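Local coordinates for MutT/nudix family protein (Shewanella oneidensis, PDB 3GZ5) that probably represses genes of NAD metabolism as an ADP-ribose-dependent transcriptional regulator, joining a Nudix domain to a DNA-binding winged helix, at residues G51-P56 and L137-A142. Sequence-based numbering, arbitrary orientation.
Sequences GLWGLP and LQMPLA
Ala142 and Trp53 share the one hydrogen bond between 51-56 and 137-142. Ala142 N donates a hydrogen bond to Trp53 O, 2.9 Å away, with an N-H...O angle of 160°. The same oxygen receives a CA-H...O contact from Leu141, whose CA lies 3.4 Å from Trp53 O. The Trp53 carbonyl thus meets two successive residues of 137-142, and the CA atoms of Trp53 and Leu141 come to 5.3 Å there.

The remaining contacts are apolar or van der Waals. CG of Leu52 stands anti to its carbonyl carbon (chi1 -67°), which brings CD2 up to the oxygen end of the Pro140 carbonyl. There CD2 lies 3.2 Å from Pro140 O, a close approach, and 4.0 Å from CG of the proline ring. CB of Leu52 meets the methyl of Ala142 more loosely. An alanine in place of Leu52 would probably open a gap beside the Pro140 ring, as CD2 would be missing and only CB would still reach the carbonyl. The chain of Met139 bends at chi3 (95°) and brings CE obliquely to the indole, 3.7 Å from Trp53 CD1. Leu141 CD2 packs 4.2 Å from Trp53 CB.

This is a surface contact within the Nudix domain. It joins the short strand 53-54 to the loop between helices 133-136 and 145-162. Gly54 pairs with Val42 of strand 36-43, and the Trp53 ring meets Trp131 edge-to-face. Leu141 reaches Leu41 of strand 36-43 and Ile149 of helix 145-162, while Leu55 N bonds to His145 ND1 at the start of that helix.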
loop_
_atom_site.group_PDB
_atom_site.type_symbol
_atom_site.label_atom_id
_atom_site.label_comp_id
_atom_site.label_asym_id
_atom_site.label_seq_id
_atom_site.Cartn_x
_atom_site.Cartn_y
_atom_site.Cartn_z
ATOM N N GLY B 51 2.782 -13.694 -27.398
ATOM C CA GLY B 51 1.435 -14.251 -27.551
ATOM C C GLY B 51 0.640 -14.541 -26.283
ATOM O O GLY B 51 -0.556 -14.831 -26.359
ATOM N N LEU B 52 1.285 -14.487 -25.122
ATOM C CA LEU B 52 0.599 -14.740 -23.850
ATOM C C LEU B 52 -0.214 -13.522 -23.409
ATOM O O LEU B 52 0.058 -12.394 -23.836
ATOM C CB LEU B 52 1.594 -15.156 -22.758
ATOM C CG LEU B 52 2.297 -16.502 -22.946
ATOM C CD1 LEU B 52 3.496 -16.644 -22.046
ATOM C CD2 LEU B 52 1.328 -17.654 -22.696
ATOM N N TRP B 53 -1.228 -13.747 -22.574
ATOM C CA TRP B 53 -1.999 -12.632 -22.018
ATOM C C TRP B 53 -1.341 -12.089 -20.766
ATOM O O TRP B 53 -0.671 -12.811 -20.034
ATOM C CB TRP B 53 -3.460 -13.012 -21.754
ATOM C CG TRP B 53 -4.190 -13.304 -23.018
ATOM C CD1 TRP B 53 -4.176 -14.486 -23.704
ATOM C CD2 TRP B 53 -5.013 -12.408 -23.776
ATOM N NE1 TRP B 53 -4.936 -14.383 -24.840
ATOM C CE2 TRP B 53 -5.474 -13.125 -24.909
ATOM C CE3 TRP B 53 -5.418 -11.078 -23.606
ATOM C CZ2 TRP B 53 -6.314 -12.557 -25.869
ATOM C CZ3 TRP B 53 -6.267 -10.508 -24.558
ATOM C CH2 TRP B 53 -6.700 -11.251 -25.682
ATOM N N GLY B 54 -1.520 -10.797 -20.544
ATOM C CA GLY B 54 -0.948 -10.144 -19.375
ATOM C C GLY B 54 -1.610 -8.810 -19.136
ATOM O O GLY B 54 -2.438 -8.354 -19.923
ATOM N N LEU B 55 -1.214 -8.182 -18.038
ATOM C CA LEU B 55 -1.751 -6.887 -17.624
ATOM C C LEU B 55 -1.470 -5.797 -18.649
ATOM O O LEU B 55 -0.401 -5.798 -19.294
ATOM C CB LEU B 55 -1.147 -6.487 -16.274
ATOM C CG LEU B 55 -1.300 -7.492 -15.131
ATOM C CD1 LEU B 55 -0.585 -7.028 -13.855
ATOM C CD2 LEU B 55 -2.770 -7.751 -14.882
ATOM N N PRO B 56 -2.409 -4.842 -18.791
ATOM C CA PRO B 56 -2.060 -3.611 -19.498
ATOM C C PRO B 56 -0.986 -2.882 -18.680
ATOM O O PRO B 56 -0.987 -2.964 -17.436
ATOM C CB PRO B 56 -3.369 -2.821 -19.525
ATOM C CG PRO B 56 -4.218 -3.439 -18.471
ATOM C CD PRO B 56 -3.799 -4.842 -18.301
ATOM N N LEU B 137 -7.283 -17.110 -13.470
ATOM C CA LEU B 137 -6.544 -17.882 -12.473
ATOM C C LEU B 137 -6.053 -19.265 -12.963
ATOM O O LEU B 137 -5.193 -19.882 -12.323
ATOM C CB LEU B 137 -7.355 -18.013 -11.175
ATOM C CG LEU B 137 -7.821 -16.735 -10.462
ATOM C CD1 LEU B 137 -8.611 -17.095 -9.208
ATOM C CD2 LEU B 137 -6.661 -15.790 -10.110
ATOM N N GLN B 138 -6.588 -19.733 -14.094
ATOM C CA GLN B 138 -6.109 -20.970 -14.738
ATOM C C GLN B 138 -5.373 -20.740 -16.072
ATOM O O GLN B 138 -5.208 -21.671 -16.863
ATOM C CB GLN B 138 -7.267 -21.969 -14.927
ATOM C CG GLN B 138 -7.487 -22.900 -13.732
ATOM C CD GLN B 138 -8.156 -22.209 -12.550
ATOM O OE1 GLN B 138 -9.246 -21.646 -12.677
ATOM N NE2 GLN B 138 -7.513 -22.270 -11.387
ATOM N N MET B 139 -4.936 -19.505 -16.315
ATOM C CA MET B 139 -4.241 -19.152 -17.563
ATOM C C MET B 139 -2.721 -19.033 -17.362
ATOM O O MET B 139 -2.254 -18.839 -16.227
ATOM C CB MET B 139 -4.796 -17.862 -18.157
ATOM C CG MET B 139 -5.904 -18.049 -19.158
ATOM S SD MET B 139 -6.880 -16.542 -19.388
ATOM C CE MET B 139 -6.113 -15.771 -20.819
ATOM N N PRO B 140 -1.946 -19.187 -18.462
ATOM C CA PRO B 140 -0.505 -18.967 -18.407
ATOM C C PRO B 140 -0.204 -17.498 -18.688
ATOM O O PRO B 140 -0.054 -17.084 -19.849
ATOM C CB PRO B 140 0.028 -19.878 -19.517
ATOM C CG PRO B 140 -1.092 -19.958 -20.526
ATOM C CD PRO B 140 -2.384 -19.602 -19.815
ATOM N N LEU B 141 -0.147 -16.695 -17.625
ATOM C CA LEU B 141 0.004 -15.252 -17.823
ATOM C C LEU B 141 1.472 -14.897 -17.944
ATOM O O LEU B 141 2.321 -15.491 -17.270
ATOM C CB LEU B 141 -0.684 -14.459 -16.704
ATOM C CG LEU B 141 -2.187 -14.722 -16.547
ATOM C CD1 LEU B 141 -2.780 -13.789 -15.523
ATOM C CD2 LEU B 141 -2.944 -14.593 -17.869
ATOM N N ALA B 142 1.766 -13.944 -18.823
ATOM C CA ALA B 142 3.113 -13.391 -18.919
ATOM C C ALA B 142 3.689 -13.046 -17.531
ATOM O O ALA B 142 2.957 -12.670 -16.604
ATOM C CB ALA B 142 3.125 -12.178 -19.834
#